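PDB 3D2L: SAM-dependent methyltransferase from Exiguobacterium sibiricum 255-15, which probably transfers a methyl group from S-adenosylmethionine to a substrate that remains unidentified. Local coordinates for residues D87-E92 with K117-S122; L103-N108 with H196-Y201; D136-Y141 with A233-F238. One frame throughout, in Å; residues are numbered along the deposited sequence.

Contact 1 of 3, residues D87-E92 with K117-S122; sequences DMRELE and KQTFDS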
loop_
_atom_site.group_PDB
_atom_site.type_symbol
_atom_site.label_atom_id
_atom_site.label_comp_id
_atom_site.label_asym_id
_atom_site.label_seq_id
_atom_site.Cartn_x
_atom_site.Cartn_y
_atom_site.Cartn_z
ATOM N N ASP A 87 13.218 -0.950 -2.623
ATOM C CA ASP A 87 12.293 -1.958 -3.119
ATOM C C ASP A 87 11.846 -2.771 -1.881
ATOM O O ASP A 87 12.714 -3.165 -1.094
ATOM C CB ASP A 87 13.099 -2.810 -4.094
ATOM C CG ASP A 87 12.278 -3.830 -4.827
ATOM O OD1 ASP A 87 11.275 -4.340 -4.279
ATOM O OD2 ASP A 87 12.683 -4.151 -5.965
HETATM N N MSE A 88 10.531 -3.028 -1.715
HETATM C CA MSE A 88 9.997 -3.799 -0.544
HETATM C C MSE A 88 10.535 -5.202 -0.490
HETATM O O MSE A 88 10.594 -5.788 0.572
HETATM C CB MSE A 88 8.456 -3.862 -0.482
HETATM C CG MSE A 88 7.782 -4.455 -1.690
HETATM SE SE MSE A 88 5.899 -4.585 -1.342
HETATM C CE MSE A 88 5.438 -2.556 -1.338
ATOM N N ARG A 89 10.928 -5.772 -1.623
ATOM C CA ARG A 89 11.565 -7.084 -1.494
ATOM C C ARG A 89 12.976 -7.121 -0.987
ATOM O O ARG A 89 13.507 -8.214 -0.803
ATOM C CB ARG A 89 11.576 -7.929 -2.725
ATOM C CG ARG A 89 11.527 -7.360 -3.936
ATOM C CD ARG A 89 10.203 -7.675 -4.556
ATOM N NE ARG A 89 10.570 -8.026 -5.907
ATOM C CZ ARG A 89 10.656 -7.200 -6.943
ATOM N NH1 ARG A 89 10.328 -5.925 -6.825
ATOM N NH2 ARG A 89 11.052 -7.701 -8.128
ATOM N N GLU A 90 13.596 -5.971 -0.803
ATOM C CA GLU A 90 14.958 -5.923 -0.319
ATOM C C GLU A 90 15.119 -4.783 0.640
ATOM O O GLU A 90 16.037 -3.984 0.508
ATOM C CB GLU A 90 15.950 -5.841 -1.505
ATOM C CG GLU A 90 15.579 -4.799 -2.530
ATOM C CD GLU A 90 16.528 -4.713 -3.735
ATOM O OE1 GLU A 90 16.986 -5.772 -4.229
ATOM O OE2 GLU A 90 16.765 -3.569 -4.215
ATOM N N LEU A 91 14.230 -4.702 1.630
ATOM C CA LEU A 91 14.325 -3.631 2.618
ATOM C C LEU A 91 15.594 -3.715 3.402
ATOM O O LEU A 91 16.073 -4.799 3.727
ATOM C CB LEU A 91 13.226 -3.682 3.660
ATOM C CG LEU A 91 11.815 -3.524 3.186
ATOM C CD1 LEU A 91 10.947 -3.663 4.429
ATOM C CD2 LEU A 91 11.698 -2.154 2.498
ATOM N N GLU A 92 16.108 -2.557 3.765
ATOM C CA GLU A 92 17.288 -2.536 4.581
ATOM C C GLU A 92 17.334 -1.210 5.305
ATOM O O GLU A 92 17.569 -0.165 4.696
ATOM C CB GLU A 92 18.531 -2.801 3.741
ATOM C CG GLU A 92 19.753 -3.094 4.613
ATOM C CD GLU A 92 20.853 -3.817 3.865
ATOM O OE1 GLU A 92 20.730 -4.014 2.633
ATOM O OE2 GLU A 92 21.830 -4.187 4.526
ATOM N N LYS A 117 7.473 -13.812 -1.297
ATOM C CA LYS A 117 8.314 -14.537 -0.320
ATOM C C LYS A 117 9.537 -13.696 0.009
ATOM O O LYS A 117 9.930 -13.569 1.178
ATOM C CB LYS A 117 8.679 -15.934 -0.840
ATOM C CG LYS A 117 7.477 -16.835 -1.027
ATOM C CD LYS A 117 7.830 -18.293 -1.400
ATOM C CE LYS A 117 8.063 -18.489 -2.879
ATOM N N GLN A 118 10.096 -13.029 -0.993
ATOM C CA GLN A 118 11.251 -12.129 -0.776
ATOM C C GLN A 118 10.849 -10.988 0.121
ATOM O O GLN A 118 11.605 -10.570 1.025
ATOM C CB GLN A 118 11.744 -11.576 -2.127
ATOM C CG GLN A 118 12.364 -12.630 -3.013
ATOM C CD GLN A 118 12.447 -12.236 -4.482
ATOM O OE1 GLN A 118 12.346 -11.064 -4.839
ATOM N NE2 GLN A 118 12.654 -13.235 -5.343
ATOM N N THR A 119 9.674 -10.424 -0.139
ATOM C CA THR A 119 9.171 -9.324 0.722
ATOM C C THR A 119 8.996 -9.756 2.193
ATOM O O THR A 119 9.408 -9.045 3.138
ATOM C CB THR A 119 7.918 -8.691 0.123
ATOM O OG1 THR A 119 8.213 -8.233 -1.211
ATOM C CG2 THR A 119 7.403 -7.506 0.965
ATOM N N PHE A 120 8.379 -10.905 2.386
ATOM C CA PHE A 120 8.163 -11.414 3.742
ATOM C C PHE A 120 9.449 -11.748 4.484
ATOM O O PHE A 120 9.572 -11.458 5.687
ATOM C CB PHE A 120 7.205 -12.597 3.758
ATOM C CG PHE A 120 5.806 -12.283 3.359
ATOM C CD1 PHE A 120 5.302 -10.966 3.317
ATOM C CD2 PHE A 120 4.923 -13.331 3.107
ATOM C CE1 PHE A 120 4.003 -10.730 2.964
ATOM C CE2 PHE A 120 3.597 -13.091 2.766
ATOM C CZ PHE A 120 3.126 -11.805 2.714
ATOM N N ASP A 121 10.403 -12.391 3.793
ATOM C CA ASP A 121 11.738 -12.636 4.358
ATOM C C ASP A 121 12.448 -11.350 4.738
ATOM O O ASP A 121 13.108 -11.296 5.772
ATOM C CB ASP A 121 12.625 -13.468 3.380
ATOM C CG ASP A 121 12.354 -14.947 3.450
ATOM O OD1 ASP A 121 11.504 -15.387 4.266
ATOM O OD2 ASP A 121 12.988 -15.697 2.660
ATOM N N SER A 122 12.340 -10.320 3.900
ATOM C CA SER A 122 12.950 -9.028 4.183
ATOM C C SER A 122 12.331 -8.403 5.443
ATOM O O SER A 122 13.042 -7.844 6.331
ATOM C CB SER A 122 12.746 -8.146 2.948
ATOM O OG SER A 122 13.026 -6.807 3.199
HETATM O O HOH W 1 9.990 -6.219 3.137
HETATM O O HOH W 2 15.487 -6.781 5.561
#

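Contact 2 of 3, residues L103-N108 with H196-Y201; sequences LCDSLN and HHQRTY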
loop_
_atom_site.group_PDB
_atom_site.type_symbol
_atom_site.label_atom_id
_atom_site.label_comp_id
_atom_site.label_asym_id
_atom_site.label_seq_id
_atom_site.Cartn_x
_atom_site.Cartn_y
_atom_site.Cartn_z
ATOM N N LEU A 103 0.422 -0.913 3.271
ATOM C CA LEU A 103 -0.963 -0.515 3.216
ATOM C C LEU A 103 -1.528 -0.190 1.863
ATOM O O LEU A 103 -0.800 0.051 0.899
ATOM C CB LEU A 103 -1.142 0.711 4.137
ATOM C CG LEU A 103 -0.662 0.611 5.575
ATOM C CD1 LEU A 103 -0.901 1.979 6.267
ATOM C CD2 LEU A 103 -1.362 -0.504 6.318
ATOM N N CYS A 104 -2.867 -0.225 1.818
ATOM C CA CYS A 104 -3.653 0.144 0.643
ATOM C C CYS A 104 -3.295 -0.662 -0.599
ATOM O O CYS A 104 -3.054 -0.112 -1.655
ATOM C CB CYS A 104 -3.509 1.625 0.382
ATOM S SG CYS A 104 -3.862 2.621 1.902
ATOM N N ASP A 105 -3.300 -1.981 -0.452
ATOM C CA ASP A 105 -3.018 -2.916 -1.547
ATOM C C ASP A 105 -1.680 -2.720 -2.263
ATOM O O ASP A 105 -1.464 -3.219 -3.386
ATOM C CB ASP A 105 -4.203 -3.071 -2.541
ATOM C CG ASP A 105 -4.669 -1.751 -3.164
ATOM O OD1 ASP A 105 -5.497 -1.080 -2.534
ATOM O OD2 ASP A 105 -4.250 -1.409 -4.289
ATOM N N SER A 106 -0.740 -2.053 -1.590
ATOM C CA SER A 106 0.595 -1.872 -2.130
ATOM C C SER A 106 1.291 -3.217 -2.372
ATOM O O SER A 106 2.086 -3.372 -3.320
ATOM C CB SER A 106 1.426 -1.063 -1.158
ATOM O OG SER A 106 2.651 -0.759 -1.764
ATOM N N LEU A 107 1.004 -4.195 -1.512
ATOM C CA LEU A 107 1.621 -5.519 -1.658
ATOM C C LEU A 107 1.190 -6.155 -2.937
ATOM O O LEU A 107 1.932 -6.960 -3.529
ATOM C CB LEU A 107 1.281 -6.430 -0.450
ATOM C CG LEU A 107 2.132 -7.710 -0.394
ATOM C CD1 LEU A 107 3.544 -7.509 0.105
ATOM C CD2 LEU A 107 1.370 -8.709 0.478
ATOM N N ASN A 108 -0.018 -5.813 -3.403
ATOM C CA ASN A 108 -0.523 -6.383 -4.653
ATOM C C ASN A 108 0.194 -5.987 -5.955
ATOM O O ASN A 108 -0.046 -6.598 -6.994
ATOM C CB ASN A 108 -2.052 -6.191 -4.794
ATOM C CG ASN A 108 -2.845 -6.991 -3.802
ATOM O OD1 ASN A 108 -3.554 -6.414 -2.977
ATOM N ND2 ASN A 108 -2.656 -8.296 -3.787
ATOM N N HIS A 196 -0.395 -0.197 -14.747
ATOM C CA HIS A 196 -0.087 -0.764 -13.445
ATOM C C HIS A 196 -0.635 -2.167 -13.407
ATOM O O HIS A 196 -1.691 -2.440 -13.961
ATOM C CB HIS A 196 -0.674 0.103 -12.345
ATOM C CG HIS A 196 -0.118 1.502 -12.341
ATOM N ND1 HIS A 196 1.105 1.815 -11.787
ATOM C CD2 HIS A 196 -0.593 2.652 -12.869
ATOM C CE1 HIS A 196 1.352 3.100 -11.958
ATOM N NE2 HIS A 196 0.333 3.635 -12.602
ATOM N N HIS A 197 0.105 -3.039 -12.731
ATOM C CA HIS A 197 -0.237 -4.441 -12.633
ATOM C C HIS A 197 -0.421 -4.816 -11.185
ATOM O O HIS A 197 0.424 -4.510 -10.351
ATOM C CB HIS A 197 0.887 -5.284 -13.239
ATOM C CG HIS A 197 1.097 -5.011 -14.692
ATOM N ND1 HIS A 197 0.334 -5.606 -15.672
ATOM C CD2 HIS A 197 1.923 -4.143 -15.329
ATOM C CE1 HIS A 197 0.703 -5.140 -16.854
ATOM N NE2 HIS A 197 1.660 -4.247 -16.671
ATOM N N GLN A 198 -1.510 -5.514 -10.896
ATOM C CA GLN A 198 -1.732 -6.032 -9.554
ATOM C C GLN A 198 -2.165 -7.476 -9.595
ATOM O O GLN A 198 -2.764 -7.922 -10.567
ATOM C CB GLN A 198 -2.732 -5.200 -8.794
ATOM C CG GLN A 198 -2.164 -3.925 -8.244
ATOM C CD GLN A 198 -3.160 -3.225 -7.357
ATOM O OE1 GLN A 198 -4.362 -3.125 -7.713
ATOM N NE2 GLN A 198 -2.697 -2.744 -6.184
ATOM N N ARG A 199 -1.805 -8.206 -8.544
ATOM C CA ARG A 199 -2.126 -9.588 -8.451
ATOM C C ARG A 199 -2.377 -9.951 -6.989
ATOM O O ARG A 199 -1.721 -9.455 -6.047
ATOM C CB ARG A 199 -0.983 -10.447 -9.053
ATOM C CG ARG A 199 -1.214 -11.932 -8.999
ATOM C CD ARG A 199 -0.040 -12.643 -9.613
ATOM N NE ARG A 199 -0.248 -14.082 -9.603
ATOM C CZ ARG A 199 0.643 -14.944 -10.033
ATOM N NH1 ARG A 199 1.794 -14.521 -10.544
ATOM N NH2 ARG A 199 0.361 -16.236 -9.984
ATOM N N THR A 200 -3.371 -10.800 -6.799
ATOM C CA THR A 200 -3.691 -11.266 -5.489
ATOM C C THR A 200 -3.807 -12.790 -5.483
ATOM O O THR A 200 -3.637 -13.467 -6.531
ATOM C CB THR A 200 -4.917 -10.506 -4.888
ATOM O OG1 THR A 200 -4.834 -10.544 -3.463
ATOM C CG2 THR A 200 -6.274 -11.092 -5.396
ATOM N N TYR A 201 -4.008 -13.310 -4.280
ATOM C CA TYR A 201 -4.096 -14.721 -3.977
ATOM C C TYR A 201 -5.173 -14.944 -2.910
ATOM O O TYR A 201 -5.558 -13.988 -2.173
ATOM C CB TYR A 201 -2.742 -15.225 -3.429
ATOM C CG TYR A 201 -1.592 -14.986 -4.381
ATOM C CD1 TYR A 201 -0.835 -13.802 -4.317
ATOM C CD2 TYR A 201 -1.264 -15.926 -5.355
ATOM C CE1 TYR A 201 0.191 -13.568 -5.209
ATOM C CE2 TYR A 201 -0.206 -15.716 -6.217
ATOM C CZ TYR A 201 0.510 -14.528 -6.146
ATOM O OH TYR A 201 1.555 -14.301 -7.026
#

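Contact 3 of 3, residues D136-Y141 with A233-F238; sequences DVHSPY and AERIFF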
loop_
_atom_site.group_PDB
_atom_site.type_symbol
_atom_site.label_atom_id
_atom_site.label_comp_id
_atom_site.label_asym_id
_atom_site.label_seq_id
_atom_site.Cartn_x
_atom_site.Cartn_y
_atom_site.Cartn_z
ATOM N N ASP A 136 -2.802 -5.037 3.928
ATOM C CA ASP A 136 -4.145 -5.270 3.403
ATOM C C ASP A 136 -4.032 -5.453 1.895
ATOM O O ASP A 136 -3.203 -4.785 1.215
ATOM C CB ASP A 136 -5.108 -4.131 3.746
ATOM C CG ASP A 136 -4.600 -2.774 3.266
ATOM O OD1 ASP A 136 -3.674 -2.205 3.898
ATOM O OD2 ASP A 136 -5.167 -2.269 2.278
ATOM N N VAL A 137 -4.839 -6.385 1.387
ATOM C CA VAL A 137 -4.805 -6.766 -0.031
ATOM C C VAL A 137 -6.187 -6.953 -0.591
ATOM O O VAL A 137 -7.159 -7.086 0.152
ATOM C CB VAL A 137 -4.012 -8.102 -0.270
ATOM C CG1 VAL A 137 -2.492 -7.908 -0.096
ATOM C CG2 VAL A 137 -4.527 -9.238 0.616
ATOM N N HIS A 138 -6.273 -6.944 -1.915
ATOM C CA HIS A 138 -7.510 -7.236 -2.587
ATOM C C HIS A 138 -7.883 -8.693 -2.354
ATOM O O HIS A 138 -7.018 -9.549 -2.264
ATOM C CB HIS A 138 -7.395 -7.033 -4.113
ATOM C CG HIS A 138 -6.966 -5.656 -4.514
ATOM N ND1 HIS A 138 -7.559 -4.523 -4.008
ATOM C CD2 HIS A 138 -6.026 -5.230 -5.393
ATOM C CE1 HIS A 138 -7.022 -3.460 -4.572
ATOM N NE2 HIS A 138 -6.087 -3.860 -5.419
ATOM N N SER A 139 -9.184 -8.942 -2.264
ATOM C CA SER A 139 -9.703 -10.277 -2.175
ATOM C C SER A 139 -9.849 -10.766 -3.591
ATOM O O SER A 139 -9.932 -9.937 -4.515
ATOM C CB SER A 139 -11.081 -10.250 -1.569
ATOM O OG SER A 139 -11.939 -9.467 -2.388
ATOM N N PRO A 140 -9.876 -12.102 -3.786
ATOM C CA PRO A 140 -10.202 -12.679 -5.102
ATOM C C PRO A 140 -11.540 -12.147 -5.665
ATOM O O PRO A 140 -11.636 -11.861 -6.858
ATOM C CB PRO A 140 -10.297 -14.173 -4.800
ATOM C CG PRO A 140 -9.380 -14.365 -3.685
ATOM C CD PRO A 140 -9.553 -13.161 -2.814
ATOM N N TYR A 141 -12.541 -11.972 -4.806
ATOM C CA TYR A 141 -13.854 -11.453 -5.208
ATOM C C TYR A 141 -13.779 -10.071 -5.857
ATOM O O TYR A 141 -14.456 -9.818 -6.856
ATOM C CB TYR A 141 -14.788 -11.416 -3.988
ATOM C CG TYR A 141 -16.183 -10.901 -4.266
ATOM C CD1 TYR A 141 -17.151 -11.729 -4.834
ATOM C CD2 TYR A 141 -16.542 -9.606 -3.943
ATOM C CE1 TYR A 141 -18.421 -11.264 -5.085
ATOM C CE2 TYR A 141 -17.811 -9.131 -4.201
ATOM C CZ TYR A 141 -18.740 -9.962 -4.766
ATOM O OH TYR A 141 -20.003 -9.497 -5.005
ATOM N N ALA A 233 -16.320 -9.931 0.573
ATOM C CA ALA A 233 -15.348 -8.961 1.101
ATOM C C ALA A 233 -14.465 -8.453 -0.046
ATOM O O ALA A 233 -14.136 -9.188 -0.976
ATOM C CB ALA A 233 -14.495 -9.599 2.212
ATOM N N GLU A 234 -14.104 -7.184 0.011
ATOM C CA GLU A 234 -13.296 -6.572 -1.024
ATOM C C GLU A 234 -11.820 -6.402 -0.620
ATOM O O GLU A 234 -10.950 -6.451 -1.473
ATOM C CB GLU A 234 -13.914 -5.234 -1.432
ATOM C CG GLU A 234 -15.263 -5.392 -2.082
ATOM C CD GLU A 234 -15.975 -4.059 -2.327
ATOM O OE1 GLU A 234 -15.348 -2.987 -2.177
ATOM O OE2 GLU A 234 -17.177 -4.095 -2.669
ATOM N N ARG A 235 -11.555 -6.192 0.671
ATOM C CA ARG A 235 -10.192 -5.934 1.136
ATOM C C ARG A 235 -9.927 -6.797 2.376
ATOM O O ARG A 235 -10.723 -6.804 3.314
ATOM C CB ARG A 235 -10.039 -4.451 1.446
ATOM C CG ARG A 235 -8.662 -4.003 1.799
ATOM C CD ARG A 235 -8.614 -2.501 2.032
ATOM N NE ARG A 235 -8.937 -1.786 0.799
ATOM C CZ ARG A 235 -8.079 -1.536 -0.181
ATOM N NH1 ARG A 235 -6.813 -1.884 -0.067
ATOM N NH2 ARG A 235 -8.495 -0.915 -1.276
ATOM N N ILE A 236 -8.825 -7.535 2.342
ATOM C CA ILE A 236 -8.454 -8.458 3.409
ATOM C C ILE A 236 -7.242 -7.940 4.172
ATOM O O ILE A 236 -6.227 -7.595 3.586
ATOM C CB ILE A 236 -8.276 -9.872 2.862
ATOM C CG1 ILE A 236 -9.539 -10.254 2.075
ATOM C CG2 ILE A 236 -7.993 -10.887 4.032
ATOM C CD1 ILE A 236 -9.659 -11.679 1.703
ATOM N N PHE A 237 -7.374 -7.872 5.494
ATOM C CA PHE A 237 -6.355 -7.328 6.364
ATOM C C PHE A 237 -5.676 -8.452 7.101
ATOM O O PHE A 237 -6.340 -9.345 7.613
ATOM C CB PHE A 237 -6.994 -6.338 7.367
ATOM C CG PHE A 237 -7.606 -5.131 6.708
ATOM C CD1 PHE A 237 -8.781 -5.246 5.986
ATOM C CD2 PHE A 237 -7.013 -3.882 6.811
ATOM C CE1 PHE A 237 -9.340 -4.137 5.351
ATOM C CE2 PHE A 237 -7.583 -2.769 6.180
ATOM C CZ PHE A 237 -8.752 -2.912 5.460
ATOM N N PHE A 238 -4.346 -8.402 7.157
ATOM C CA PHE A 238 -3.541 -9.430 7.840
ATOM C C PHE A 238 -2.702 -8.796 8.909
ATOM O O PHE A 238 -2.088 -7.758 8.672
ATOM C CB PHE A 238 -2.559 -10.065 6.880
ATOM C CG PHE A 238 -3.202 -10.908 5.846
ATOM C CD1 PHE A 238 -3.845 -10.319 4.766
ATOM C CD2 PHE A 238 -3.154 -12.272 5.945
ATOM C CE1 PHE A 238 -4.461 -11.116 3.800
ATOM C CE2 PHE A 238 -3.764 -13.073 4.981
ATOM C CZ PHE A 238 -4.422 -12.485 3.938
HETATM O O HOH W 3 -9.405 -4.100 -1.996
#

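Contact 1 of 3, residues D87-E92 with K117-S122
The irregular chain of 87-92 comes closest to helix 117-122 at R89 and T119, whose CA atoms lie 4.0 Å apart, and then drifts off, L91 and S122 being the next nearest pair. In one of its two conformers, S122 OG takes a bond from L91 N at 2.9 Å, bent to an N-H...O angle of 131°, and gives its proton to a water bridge: water 1 accepts from S122 OG and donates to M88 O and to T119 O, the latter at 2.9 Å. Serine suits this place because its short side chain, with OG in this conformer anti to the backbone N (chi1 167°), can accept from the loop and donate to the water at once. A second water joins L91 O to S122 O.

The loop follows strand 82-85 and the helix is 113-126, both parts of the Rossmann-like methyltransferase domain, so the contact lays a strand-to-strand connection against a helix flanking the sheet. D87 shapes the loop through an Asx turn, its OD1 accepting from R89 N at 3.0 Å, while its carboxylate pairs with the R89 guanidinium. R89 runs alongside Q118, guanidinium and amide planes only 10° apart, with the CB atoms of R89 and Q118 3.7 Å from each other. T119 turns its methyl CG2 to the selenium of M88, 4.0 Å from SE, and its OG1 bonds back to D115 O within the helix.

Contact 2 of 3, residues L103-N108 with H196-Y201
Where strand 97-102 ends in the central sheet, the chain makes a type I' turn from L103 to S106 and then a short 3-10 segment, and this connection meets the last residues of strand 189-199, the edge of the separate antiparallel sheet. N108 grips R199 twice. Its carbonyl O accepts from R199 N at 2.8 Å, in the carbonyl plane, while its side-chain ND2 donates to R199 O at 2.7 Å from above that carbonyl's plane. An asparagine fits because its short amide lies close enough to its own backbone to serve the same residue, and its OD1 takes a further bond from H138 N. Q198 CA also brings its hydrogen to N108 O, 3.1 Å away.

Q198 reaches across to D105, the two side chains crossing at about a right angle with their planes 67° apart. Q198 NE2 donates to the anti lone pair of D105 OD2 at 2.8 Å, almost straight at 173°. The glutamine reaches it because its chain is extended beyond CG (chi2 -173°), and its OE1 accepts from H176 and H138. With an alanine in place of Q198, D105 OD2 would probably lose this donor and the two histidines the oxygen they share. D105 OD1 is paired with R235. The loop after the fourth strand of a class I methyltransferase sheet commonly borders the active-site cleft; here the inserted antiparallel sheet also docks on it.

Contact 3 of 3, residues D136-Y141 with A233-F238
Backbone bonds pair D136-H138 with R235-F238 in antiparallel fashion. V137 and I236 form the hydrogen-bonded pair: I236 N gives to V137 O at 2.8 Å and V137 N to I236 O. Beyond it, S139 N donates to E234 O.

The side chain adds a bond of its own, S139 OG giving to A233 O at 2.6 Å. The same hydroxyl accepts from K142 N, N-capping helix 140-144; on so short a side chain it can do both at once.

Strand 235-242 is the antiparallel strand that distinguishes the class I methyltransferase sheet from an all-parallel Rossmann fold.

D136, H138 and R235 put their polar groups on one face, which F237 shares. R235 NH1 meets D136 OD2 in a salt bridge at 2.9 Å, almost along the C-O bond, with the planes 60° apart; a bend at chi3 (-64°) swings the guanidinium there. D136 OD2 also accepts from W23. Water 3 lies over the guanidinium, bonded to H138 ND1 and E234 O; H138 NE2 bonds to Q198 OE1.

Among apolar contacts, D136 CB sits over the F237 ring, 3.9 Å from its centroid, a CH-pi contact. On the other face, V137 CG2 touches F238 CE1 at 3.7 Å.

From the N terminus, contact 1 is the shortest closure: helix 113-126, which follows strand 97-102, comes back against the loop after strand 82-85. Segment 103-108 lies within that span, but its partner 196-201 comes far later, so contacts 1 and 2 cross. They touch where M88, T119 and F120 pack on L107. Contact 3 opens at 136-141, inside the span of contact 2, and closes beyond it at 233-238, so these two cross as well, joined through D105 and T200. Contacts 1 and 3 follow in series without touching. Together they join helix 113-126, the central sheet through strands 131-138 and 235-242, and the inserted sheet through strand 189-199.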